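Local coordinates for protein peptidyl-prolyl cis-trans isomerase (Hirschia baltica, PDB 5EX2) that probably catalyses the cis-trans isomerisation of peptide bonds preceding proline, as cyclophilins do, and binds magnesium, at residues A[41-46]-A[96-101]; A[119-124]-A[128-133]; A[144-149]-A[181-186]. All coordinates share one frame; numbering follows the deposited sequence.

Contact 1 (A[41-46]-A[96-101]); sequences PEIAPN and FVFRRD
One water ties the two segments together: it donates to Ile43 O at 2.7 Å and to Val97 O at 2.8 Å, so each carbonyl gains a partner and the backbones are held a solvent molecule apart. Beside this bridge Phe98 does the direct touching. Its CG sits between the backbone N and the carbonyl carbon (chi1 65°), which turns the ring against the Glu42-Ile43 backbone. The CA of Ile43 lies over one face of the ring, 4.1 Å above its plane and shifted toward the rim. From the same residue, Ile43 CG1 comes to 4.0 Å from Phe98 CE1, while the CG2 branch meets CD1, so the two hydrophobic groups pass each other at a slant. The carbonyl oxygen of Glu42 approaches obliquely, 3.6 Å from Phe98 CD2. The Glu42 carboxylate, by contrast, leads away from Phe98, and its OE1 is hydrogen-bonded to Tyr124 OH. With an alanine here in place of Phe98, the Ile43 side chain would probably lose its aromatic neighbour and a gap would open beside the Glu42-Ile43 backbone, the water being left as the main link between the two segments. Ile43 also packs on Phe127 and Ile129, and Phe98 on Ser147, so the pair sits where the turn meets the sheet. The contact thus belongs to the cyclophilin domain, where the turn leading through the N-cap residue Ala44 into helix 45-57 rests on strand 98-100, an outermost strand of a five-stranded antiparallel sheet distinct from the eight-stranded barrel.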
loop_
_atom_site.group_PDB
_atom_site.type_symbol
_atom_site.label_atom_id
_atom_site.label_comp_id
_atom_site.label_asym_id
_atom_site.label_seq_id
_atom_site.Cartn_x
_atom_site.Cartn_y
_atom_site.Cartn_z
ATOM N N PRO A 41 3.381 -0.107 8.614
ATOM C CA PRO A 41 3.064 -0.421 10.011
ATOM C C PRO A 41 2.554 0.770 10.808
ATOM O O PRO A 41 1.797 0.580 11.761
ATOM C CB PRO A 41 4.398 -0.895 10.595
ATOM C CG PRO A 41 5.303 -1.124 9.469
ATOM C CD PRO A 41 4.773 -0.436 8.259
ATOM N N GLU A 42 2.942 1.978 10.429
ATOM C CA GLU A 42 2.518 3.149 11.170
ATOM C C GLU A 42 1.051 3.486 10.856
ATOM O O GLU A 42 0.396 4.191 11.623
ATOM C CB GLU A 42 3.449 4.324 10.845
ATOM C CG GLU A 42 4.902 4.036 11.252
ATOM C CD GLU A 42 5.859 5.186 10.982
ATOM O OE1 GLU A 42 6.367 5.276 9.843
ATOM O OE2 GLU A 42 6.124 5.982 11.908
ATOM N N ILE A 43 0.525 2.935 9.771
ATOM C CA ILE A 43 -0.827 3.229 9.317
ATOM C C ILE A 43 -1.824 2.176 9.817
ATOM O O ILE A 43 -2.929 2.505 10.258
ATOM C CB ILE A 43 -0.864 3.337 7.781
ATOM C CG1 ILE A 43 0.005 4.519 7.334
ATOM C CG2 ILE A 43 -2.298 3.467 7.283
ATOM C CD1 ILE A 43 0.172 4.647 5.838
ATOM N N ALA A 44 -1.424 0.912 9.763
ATOM C CA ALA A 44 -2.294 -0.183 10.178
ATOM C C ALA A 44 -1.461 -1.294 10.813
ATOM O O ALA A 44 -1.237 -2.330 10.205
ATOM C CB ALA A 44 -3.081 -0.697 8.995
ATOM N N PRO A 45 -0.979 -1.065 12.046
ATOM C CA PRO A 45 -0.017 -1.998 12.642
ATOM C C PRO A 45 -0.528 -3.431 12.770
ATOM O O PRO A 45 0.213 -4.369 12.482
ATOM C CB PRO A 45 0.235 -1.417 14.037
ATOM C CG PRO A 45 -0.825 -0.407 14.270
ATOM C CD PRO A 45 -1.263 0.080 12.928
ATOM N N ASN A 46 -1.771 -3.614 13.202
ATOM C CA ASN A 46 -2.266 -4.974 13.403
ATOM C C ASN A 46 -2.528 -5.675 12.082
ATOM O O ASN A 46 -2.359 -6.883 11.966
ATOM C CB ASN A 46 -3.523 -4.960 14.265
ATOM C CG ASN A 46 -3.234 -4.517 15.675
ATOM O OD1 ASN A 46 -2.211 -4.883 16.254
ATOM N ND2 ASN A 46 -4.127 -3.721 16.242
ATOM N N PHE A 96 -9.125 1.725 10.366
ATOM C CA PHE A 96 -9.518 2.540 9.229
ATOM C C PHE A 96 -8.844 3.905 9.237
ATOM O O PHE A 96 -8.746 4.568 8.205
ATOM C CB PHE A 96 -11.033 2.735 9.213
ATOM C CG PHE A 96 -11.834 1.447 9.250
ATOM C CD1 PHE A 96 -11.356 0.271 8.722
ATOM C CD2 PHE A 96 -13.091 1.441 9.827
ATOM C CE1 PHE A 96 -12.133 -0.882 8.776
ATOM C CE2 PHE A 96 -13.860 0.289 9.872
ATOM C CZ PHE A 96 -13.371 -0.868 9.351
ATOM N N VAL A 97 -8.427 4.326 10.419
ATOM C CA VAL A 97 -7.708 5.582 10.588
ATOM C C VAL A 97 -6.614 5.347 11.608
ATOM O O VAL A 97 -6.628 4.341 12.320
ATOM C CB VAL A 97 -8.624 6.733 11.068
ATOM C CG1 VAL A 97 -9.740 6.997 10.082
ATOM C CG2 VAL A 97 -9.203 6.436 12.444
ATOM N N PHE A 98 -5.658 6.263 11.682
ATOM C CA PHE A 98 -4.669 6.221 12.736
ATOM C C PHE A 98 -4.541 7.606 13.342
ATOM O O PHE A 98 -4.888 8.606 12.719
ATOM C CB PHE A 98 -3.318 5.687 12.231
ATOM C CG PHE A 98 -2.617 6.544 11.216
ATOM C CD1 PHE A 98 -3.043 6.589 9.902
ATOM C CD2 PHE A 98 -1.474 7.248 11.567
ATOM C CE1 PHE A 98 -2.366 7.350 8.963
ATOM C CE2 PHE A 98 -0.802 8.009 10.634
ATOM C CZ PHE A 98 -1.246 8.061 9.332
ATOM N N ARG A 99 -4.080 7.635 14.588
ATOM C CA ARG A 99 -3.839 8.870 15.324
ATOM C C ARG A 99 -2.423 9.319 15.026
ATOM O O ARG A 99 -1.466 8.667 15.454
ATOM C CB ARG A 99 -4.004 8.657 16.821
ATOM C CG ARG A 99 -5.347 8.097 17.242
ATOM C CD ARG A 99 -6.457 9.049 16.941
ATOM N NE ARG A 99 -6.263 10.317 17.631
ATOM C CZ ARG A 99 -7.001 11.397 17.412
ATOM N NH1 ARG A 99 -7.976 11.330 16.520
ATOM N NH2 ARG A 99 -6.756 12.534 18.071
ATOM N N ARG A 100 -2.294 10.402 14.274
ATOM C CA ARG A 100 -1.005 10.887 13.820
ATOM C C ARG A 100 -0.531 12.094 14.630
ATOM O O ARG A 100 -1.287 13.050 14.825
ATOM C CB ARG A 100 -1.116 11.228 12.348
ATOM C CG ARG A 100 0.187 11.654 11.713
ATOM C CD ARG A 100 0.038 11.992 10.229
ATOM N NE ARG A 100 -0.881 13.100 10.021
ATOM C CZ ARG A 100 -0.535 14.379 10.011
ATOM N NH1 ARG A 100 0.735 14.745 10.165
ATOM N NH2 ARG A 100 -1.467 15.302 9.855
ATOM N N ASP A 101 0.713 12.044 15.088
ATOM C CA ASP A 101 1.355 13.175 15.737
ATOM C C ASP A 101 1.978 14.061 14.655
ATOM O O ASP A 101 2.974 13.679 14.055
ATOM C CB ASP A 101 2.421 12.682 16.715
ATOM C CG ASP A 101 3.150 13.806 17.429
ATOM O OD1 ASP A 101 2.911 14.991 17.120
ATOM O OD2 ASP A 101 4.005 13.489 18.290
HETATM O O HOH W 1 -4.648 2.404 12.357
#

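Contact 2 (A[119-124]-A[128-133]); sequences QYTGFY and PIETRQ. With MG (magnesium ion), chain C.
Tyr120 with Thr131 and Gly122 with Ile129 form antiparallel hydrogen-bonded pairs, with Thr121 and Glu130 a non-hydrogen-bonded pair between them, in two strands whose directions differ by 145°. Both backbone bonds of the Gly122-Ile129 pair measure 2.9 Å from N to O. At the open end the Gln119 amide is gripped at both its polar atoms. Its OE1 receives Arg132 NH1 at 2.7 Å, at the edge of the guanidinium and in its plane, and its NE2 donates to Glu130 OE2 at 2.9 Å, meeting that oxygen from above the carboxylate plane, with the two flat groups nearly perpendicular. That fixes the amide's rotation. On the other face of the sheet, Thr131 has OG1 swung opposite its backbone N (chi1 -171°), which puts the methyl CG2 over one face of the Tyr120 ring, a CH-pi contact 3.5 Å from the centroid. OG1 itself donates to Arg132 O at 2.7 Å. Gln133 bends back past the same ring, and its OE1 binds magnesium at 2.4 Å; three waters, Gln115 and Glu135 complete the site, while Gln133 NE2 hydrogen-bonds to Lys117 O. Tyr120 OH is held by Asp134. This hairpin lies inside the five-stranded sheet: strand 145-148 pairs with 127-132 along its other edge, the short strand 108-109 pairs with 119-124, and the Phe123 ring meets Phe240 of helix 238-247 edge-to-face.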
loop_
_atom_site.group_PDB
_atom_site.type_symbol
_atom_site.label_atom_id
_atom_site.label_comp_id
_atom_site.label_asym_id
_atom_site.label_seq_id
_atom_site.Cartn_x
_atom_site.Cartn_y
_atom_site.Cartn_z
ATOM N N GLN A 119 -9.770 19.111 5.549
ATOM C CA GLN A 119 -8.827 18.021 5.347
ATOM C C GLN A 119 -7.845 18.391 4.264
ATOM O O GLN A 119 -8.105 19.267 3.461
ATOM C CB GLN A 119 -9.573 16.732 4.978
ATOM C CG GLN A 119 -10.400 16.198 6.122
ATOM C CD GLN A 119 -11.387 15.111 5.764
ATOM O OE1 GLN A 119 -12.211 14.758 6.593
ATOM N NE2 GLN A 119 -11.293 14.554 4.553
ATOM N N TYR A 120 -6.706 17.710 4.234
ATOM C CA TYR A 120 -5.804 17.840 3.107
ATOM C C TYR A 120 -5.125 16.505 2.930
ATOM O O TYR A 120 -5.215 15.640 3.801
ATOM C CB TYR A 120 -4.787 18.978 3.314
ATOM C CG TYR A 120 -3.750 18.724 4.373
ATOM C CD1 TYR A 120 -3.988 19.033 5.709
ATOM C CD2 TYR A 120 -2.508 18.201 4.034
ATOM C CE1 TYR A 120 -3.013 18.798 6.675
ATOM C CE2 TYR A 120 -1.537 17.956 4.986
ATOM C CZ TYR A 120 -1.787 18.245 6.305
ATOM O OH TYR A 120 -0.807 18.009 7.249
ATOM N N THR A 121 -4.450 16.375 1.795
ATOM C CA THR A 121 -3.707 15.179 1.489
ATOM C C THR A 121 -2.242 15.511 1.263
ATOM O O THR A 121 -1.850 16.643 0.957
ATOM C CB THR A 121 -4.228 14.471 0.236
ATOM O OG1 THR A 121 -3.981 15.283 -0.915
ATOM C CG2 THR A 121 -5.721 14.136 0.335
ATOM N N GLY A 122 -1.423 14.493 1.399
ATOM C CA GLY A 122 -0.003 14.638 1.178
ATOM C C GLY A 122 0.603 13.263 1.225
ATOM O O GLY A 122 -0.100 12.254 1.081
ATOM N N PHE A 123 1.914 13.229 1.387
ATOM C CA PHE A 123 2.660 11.977 1.357
ATOM C C PHE A 123 3.512 11.809 2.593
ATOM O O PHE A 123 4.093 12.774 3.108
ATOM C CB PHE A 123 3.569 11.914 0.137
ATOM C CG PHE A 123 2.851 11.952 -1.192
ATOM C CD1 PHE A 123 2.394 10.792 -1.790
ATOM C CD2 PHE A 123 2.663 13.156 -1.849
ATOM C CE1 PHE A 123 1.756 10.832 -3.031
ATOM C CE2 PHE A 123 2.027 13.203 -3.088
ATOM C CZ PHE A 123 1.581 12.040 -3.674
ATOM N N TYR A 124 3.634 10.563 3.029
ATOM C CA TYR A 124 4.573 10.201 4.067
ATOM C C TYR A 124 5.189 8.873 3.684
ATOM O O TYR A 124 4.464 7.888 3.508
ATOM C CB TYR A 124 3.907 10.082 5.429
ATOM C CG TYR A 124 4.817 9.489 6.478
ATOM C CD1 TYR A 124 5.864 10.214 7.016
ATOM C CD2 TYR A 124 4.634 8.196 6.917
ATOM C CE1 TYR A 124 6.699 9.659 7.967
ATOM C CE2 TYR A 124 5.461 7.626 7.864
ATOM C CZ TYR A 124 6.490 8.358 8.386
ATOM O OH TYR A 124 7.320 7.789 9.333
ATOM N N PRO A 128 0.267 7.644 0.302
ATOM C CA PRO A 128 -0.653 8.771 0.280
ATOM C C PRO A 128 -1.364 8.835 1.620
ATOM O O PRO A 128 -1.734 7.804 2.188
ATOM C CB PRO A 128 -1.595 8.424 -0.864
ATOM C CG PRO A 128 -1.640 6.915 -0.841
ATOM C CD PRO A 128 -0.267 6.480 -0.425
ATOM N N ILE A 129 -1.578 10.047 2.120
ATOM C CA ILE A 129 -2.185 10.257 3.420
ATOM C C ILE A 129 -3.206 11.372 3.292
ATOM O O ILE A 129 -2.958 12.347 2.591
ATOM C CB ILE A 129 -1.146 10.638 4.495
ATOM C CG1 ILE A 129 -0.025 9.598 4.585
ATOM C CG2 ILE A 129 -1.821 10.851 5.851
ATOM C CD1 ILE A 129 -0.452 8.278 5.171
ATOM N N GLU A 130 -4.367 11.193 3.914
ATOM C CA GLU A 130 -5.343 12.263 4.082
ATOM C C GLU A 130 -5.515 12.487 5.572
ATOM O O GLU A 130 -5.415 11.568 6.376
ATOM C CB GLU A 130 -6.683 11.924 3.413
ATOM C CG GLU A 130 -7.679 13.049 3.486
ATOM C CD GLU A 130 -8.892 12.832 2.621
ATOM O OE1 GLU A 130 -9.178 11.677 2.234
ATOM O OE2 GLU A 130 -9.560 13.830 2.331
ATOM N N THR A 131 -5.761 13.731 5.956
ATOM C CA THR A 131 -5.733 14.055 7.360
ATOM C C THR A 131 -6.667 15.176 7.715
ATOM O O THR A 131 -6.923 16.047 6.905
ATOM C CB THR A 131 -4.309 14.440 7.781
ATOM O OG1 THR A 131 -4.216 14.569 9.198
ATOM C CG2 THR A 131 -3.817 15.713 7.089
ATOM N N ARG A 132 -7.169 15.115 8.943
ATOM C CA ARG A 132 -7.748 16.282 9.584
ATOM C C ARG A 132 -6.617 17.275 9.851
ATOM O O ARG A 132 -5.436 16.931 9.803
ATOM C CB ARG A 132 -8.486 15.878 10.862
ATOM C CG ARG A 132 -9.535 14.803 10.641
ATOM C CD ARG A 132 -10.650 15.266 9.726
ATOM N NE ARG A 132 -11.497 16.253 10.379
ATOM C CZ ARG A 132 -12.565 16.812 9.817
ATOM N NH1 ARG A 132 -12.941 16.466 8.588
ATOM N NH2 ARG A 132 -13.274 17.695 10.495
ATOM N N GLN A 133 -6.970 18.527 10.090
ATOM C CA GLN A 133 -5.959 19.565 10.159
ATOM C C GLN A 133 -5.037 19.420 11.359
ATOM O O GLN A 133 -5.474 19.150 12.473
ATOM C CB GLN A 133 -6.642 20.934 10.179
ATOM C CG GLN A 133 -7.153 21.319 8.819
ATOM C CD GLN A 133 -6.055 21.589 7.817
ATOM O OE1 GLN A 133 -4.867 21.680 8.172
ATOM N NE2 GLN A 133 -6.436 21.741 6.565
HETATM MG MG MG C . -3.217 23.364 8.465
HETATM O O HOH W 2 -4.994 24.825 8.086
HETATM O O HOH W 3 -1.822 25.061 7.800
HETATM O O HOH W 4 -1.397 21.743 8.785
#

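Contact 3 (A[144-149]-A[181-186]); sequences RVESWM and LDRKYS
The indole of Trp148 carries the aliphatic part of Arg183 on one face: CG lies 3.6 Å above the ring plane, over its centre, and CD sits above the six-membered ring, 3.6 Å from its centroid in a CH-pi contact. Asp182 CB comes to the indole obliquely, 3.9 Å from Trp148 NE1. The guanidinium is a different matter. A bend at chi3 (65°) lifts it off the indole, so that the two planes stand 70° apart, and any cation-pi attraction is at most weak, with Arg183 CZ 5.5 Å from the centroid of the six-membered ring. What the bend gains is the carboxylate of Glu146, which meets the guanidinium at its edge, the two planes nearly parallel. Arg183 takes hold side-on with two nitrogens, yet both point to one oxygen. Arg183 NH2 reaches Glu146 OE2 on its syn side at 2.8 Å. Arg183 NE lies 3.0 Å from Glu146 OE2, nearly along the C-O bond. Glu146 can stretch that far because its CG lies opposite the backbone N (chi1 -174°) and the chain runs on extended.

Arg183 is the third residue of a type II beta turn, closed by the hydrogen bond from Lys184 N to Leu181 O at 3.0 Å. Its neighbour Asp182 is pinned by His151 N and by a salt bridge to Arg179, which in turn pairs with Glu130. Thus the loop between barrel strands 171-174 and 187-191 is fastened to strand 145-148 of the five-stranded sheet. The chemistry is divided along one side chain: methylenes screen the buried tryptophan, while the guanidinium of exposed Arg183 probably offsets the charge of Glu146, and two donors converging on OE2 would probably polarise that carboxylate and favour its ionised form.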
loop_
_atom_site.group_PDB
_atom_site.type_symbol
_atom_site.label_atom_id
_atom_site.label_comp_id
_atom_site.label_asym_id
_atom_site.label_seq_id
_atom_site.Cartn_x
_atom_site.Cartn_y
_atom_site.Cartn_z
ATOM N N ARG A 144 -2.728 14.386 18.941
ATOM C CA ARG A 144 -2.687 13.796 17.614
ATOM C C ARG A 144 -3.921 14.228 16.831
ATOM O O ARG A 144 -4.818 14.911 17.353
ATOM C CB ARG A 144 -2.570 12.255 17.696
ATOM C CG ARG A 144 -1.226 11.821 18.304
ATOM C CD ARG A 144 -1.073 10.320 18.392
ATOM N NE ARG A 144 0.215 9.971 18.991
ATOM C CZ ARG A 144 1.058 9.062 18.507
ATOM N NH1 ARG A 144 0.765 8.368 17.414
ATOM N NH2 ARG A 144 2.203 8.838 19.134
ATOM N N VAL A 145 -3.934 13.854 15.558
ATOM C CA VAL A 145 -5.069 14.102 14.685
ATOM C C VAL A 145 -5.369 12.836 13.926
ATOM O O VAL A 145 -4.506 11.964 13.790
ATOM C CB VAL A 145 -4.826 15.245 13.684
ATOM C CG1 VAL A 145 -4.562 16.517 14.411
ATOM C CG2 VAL A 145 -3.687 14.910 12.698
ATOM N N GLU A 146 -6.595 12.746 13.422
ATOM C CA GLU A 146 -7.003 11.596 12.646
ATOM C C GLU A 146 -6.447 11.668 11.225
ATOM O O GLU A 146 -6.575 12.683 10.538
ATOM C CB GLU A 146 -8.524 11.514 12.625
ATOM C CG GLU A 146 -9.058 10.271 11.964
ATOM C CD GLU A 146 -10.532 10.115 12.152
ATOM O OE1 GLU A 146 -10.946 9.776 13.276
ATOM O OE2 GLU A 146 -11.264 10.301 11.164
ATOM N N SER A 147 -5.826 10.575 10.792
ATOM C CA SER A 147 -5.320 10.470 9.428
ATOM C C SER A 147 -5.622 9.088 8.871
ATOM O O SER A 147 -5.944 8.184 9.619
ATOM C CB SER A 147 -3.826 10.736 9.384
ATOM O OG SER A 147 -3.520 12.010 9.958
ATOM N N TRP A 148 -5.534 8.943 7.561
ATOM C CA TRP A 148 -5.762 7.641 6.943
ATOM C C TRP A 148 -5.019 7.566 5.621
ATOM O O TRP A 148 -4.591 8.583 5.092
ATOM C CB TRP A 148 -7.269 7.388 6.762
ATOM C CG TRP A 148 -8.031 8.471 6.037
ATOM C CD1 TRP A 148 -8.395 8.468 4.715
ATOM C CD2 TRP A 148 -8.552 9.695 6.596
ATOM N NE1 TRP A 148 -9.103 9.607 4.427
ATOM C CE2 TRP A 148 -9.196 10.382 5.553
ATOM C CE3 TRP A 148 -8.522 10.276 7.869
ATOM C CZ2 TRP A 148 -9.811 11.617 5.743
ATOM C CZ3 TRP A 148 -9.127 11.515 8.053
ATOM C CH2 TRP A 148 -9.761 12.164 6.996
ATOM N N MET A 149 -4.836 6.354 5.102
ATOM C CA MET A 149 -4.243 6.187 3.799
ATOM C C MET A 149 -5.366 5.991 2.805
ATOM O O MET A 149 -5.988 4.918 2.778
ATOM C CB MET A 149 -3.285 5.000 3.774
ATOM C CG MET A 149 -2.735 4.722 2.393
ATOM S SD MET A 149 -1.201 3.772 2.423
ATOM C CE MET A 149 -1.746 2.214 3.092
ATOM N N LEU A 181 -14.126 4.277 -0.228
ATOM C CA LEU A 181 -13.632 3.297 0.742
ATOM C C LEU A 181 -12.959 3.924 1.941
ATOM O O LEU A 181 -12.769 3.264 2.970
ATOM C CB LEU A 181 -12.627 2.360 0.095
ATOM C CG LEU A 181 -13.117 1.550 -1.094
ATOM C CD1 LEU A 181 -11.975 0.675 -1.574
ATOM C CD2 LEU A 181 -14.334 0.711 -0.753
ATOM N N ASP A 182 -12.573 5.191 1.803
ATOM C CA ASP A 182 -11.742 5.830 2.815
ATOM C C ASP A 182 -12.462 5.907 4.162
ATOM O O ASP A 182 -13.661 6.202 4.231
ATOM C CB ASP A 182 -11.339 7.237 2.372
ATOM C CG ASP A 182 -10.459 7.253 1.138
ATOM O OD1 ASP A 182 -10.077 6.183 0.637
ATOM O OD2 ASP A 182 -10.128 8.385 0.700
ATOM N N ARG A 183 -11.702 5.601 5.210
ATOM C CA ARG A 183 -12.161 5.579 6.594
ATOM C C ARG A 183 -13.142 4.442 6.864
ATOM O O ARG A 183 -13.684 4.353 7.960
ATOM C CB ARG A 183 -12.777 6.920 6.987
ATOM C CG ARG A 183 -11.840 8.096 6.759
ATOM C CD ARG A 183 -12.441 9.415 7.223
ATOM N NE ARG A 183 -12.628 9.421 8.668
ATOM C CZ ARG A 183 -13.790 9.279 9.301
ATOM N NH1 ARG A 183 -14.931 9.123 8.632
ATOM N NH2 ARG A 183 -13.802 9.292 10.624
ATOM N N LYS A 184 -13.286 3.529 5.895
ATOM C CA LYS A 184 -14.194 2.397 6.036
ATOM C C LYS A 184 -13.512 1.053 5.827
ATOM O O LYS A 184 -14.099 0.028 6.145
ATOM C CB LYS A 184 -15.353 2.533 5.051
ATOM C CG LYS A 184 -16.222 3.738 5.326
ATOM C CD LYS A 184 -17.237 3.984 4.224
ATOM C CE LYS A 184 -18.167 5.126 4.604
ATOM N NZ LYS A 184 -19.115 5.477 3.511
ATOM N N TYR A 185 -12.302 1.046 5.284
ATOM C CA TYR A 185 -11.564 -0.194 5.047
ATOM C C TYR A 185 -10.138 0.010 5.519
ATOM O O TYR A 185 -9.610 1.123 5.481
ATOM C CB TYR A 185 -11.572 -0.595 3.564
ATOM C CG TYR A 185 -12.940 -0.996 3.114
ATOM C CD1 TYR A 185 -13.899 -0.041 2.845
ATOM C CD2 TYR A 185 -13.299 -2.336 3.006
ATOM C CE1 TYR A 185 -15.179 -0.390 2.472
ATOM C CE2 TYR A 185 -14.587 -2.705 2.627
ATOM C CZ TYR A 185 -15.517 -1.720 2.364
ATOM O OH TYR A 185 -16.798 -2.082 1.991
ATOM N N SER A 186 -9.510 -1.071 5.956
ATOM C CA SER A 186 -8.175 -1.001 6.524
ATOM C C SER A 186 -7.100 -1.086 5.453
ATOM O O SER A 186 -6.664 -2.162 5.086
ATOM C CB SER A 186 -7.982 -2.125 7.545
ATOM O OG SER A 186 -8.993 -2.120 8.532
HETATM O O HOH W 5 -8.621 5.182 3.550
#

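From the N terminus, contact 1 comes first, closing a long excursion that carries helix 45-57, barrel strands 63-69 and 73-76, and helix 79-83. Contact 2 then closes a tight hairpin with only three residues between its segments. Contact 3 comes last, its loop taking in barrel strands 155-158 and 171-174. The three follow one another in series, none nested in or crossing another. All reach the same five-stranded sheet: strand 98-100 of contact 1 pairs with 145-148 of contact 3, which pairs with 127-132 of contact 2. Contact 1 ties the sheet to the turn before helix 45-57, and contact 3 ties it to the loop between barrel strands 171-174 and 187-191, whereas contact 2 builds its interior.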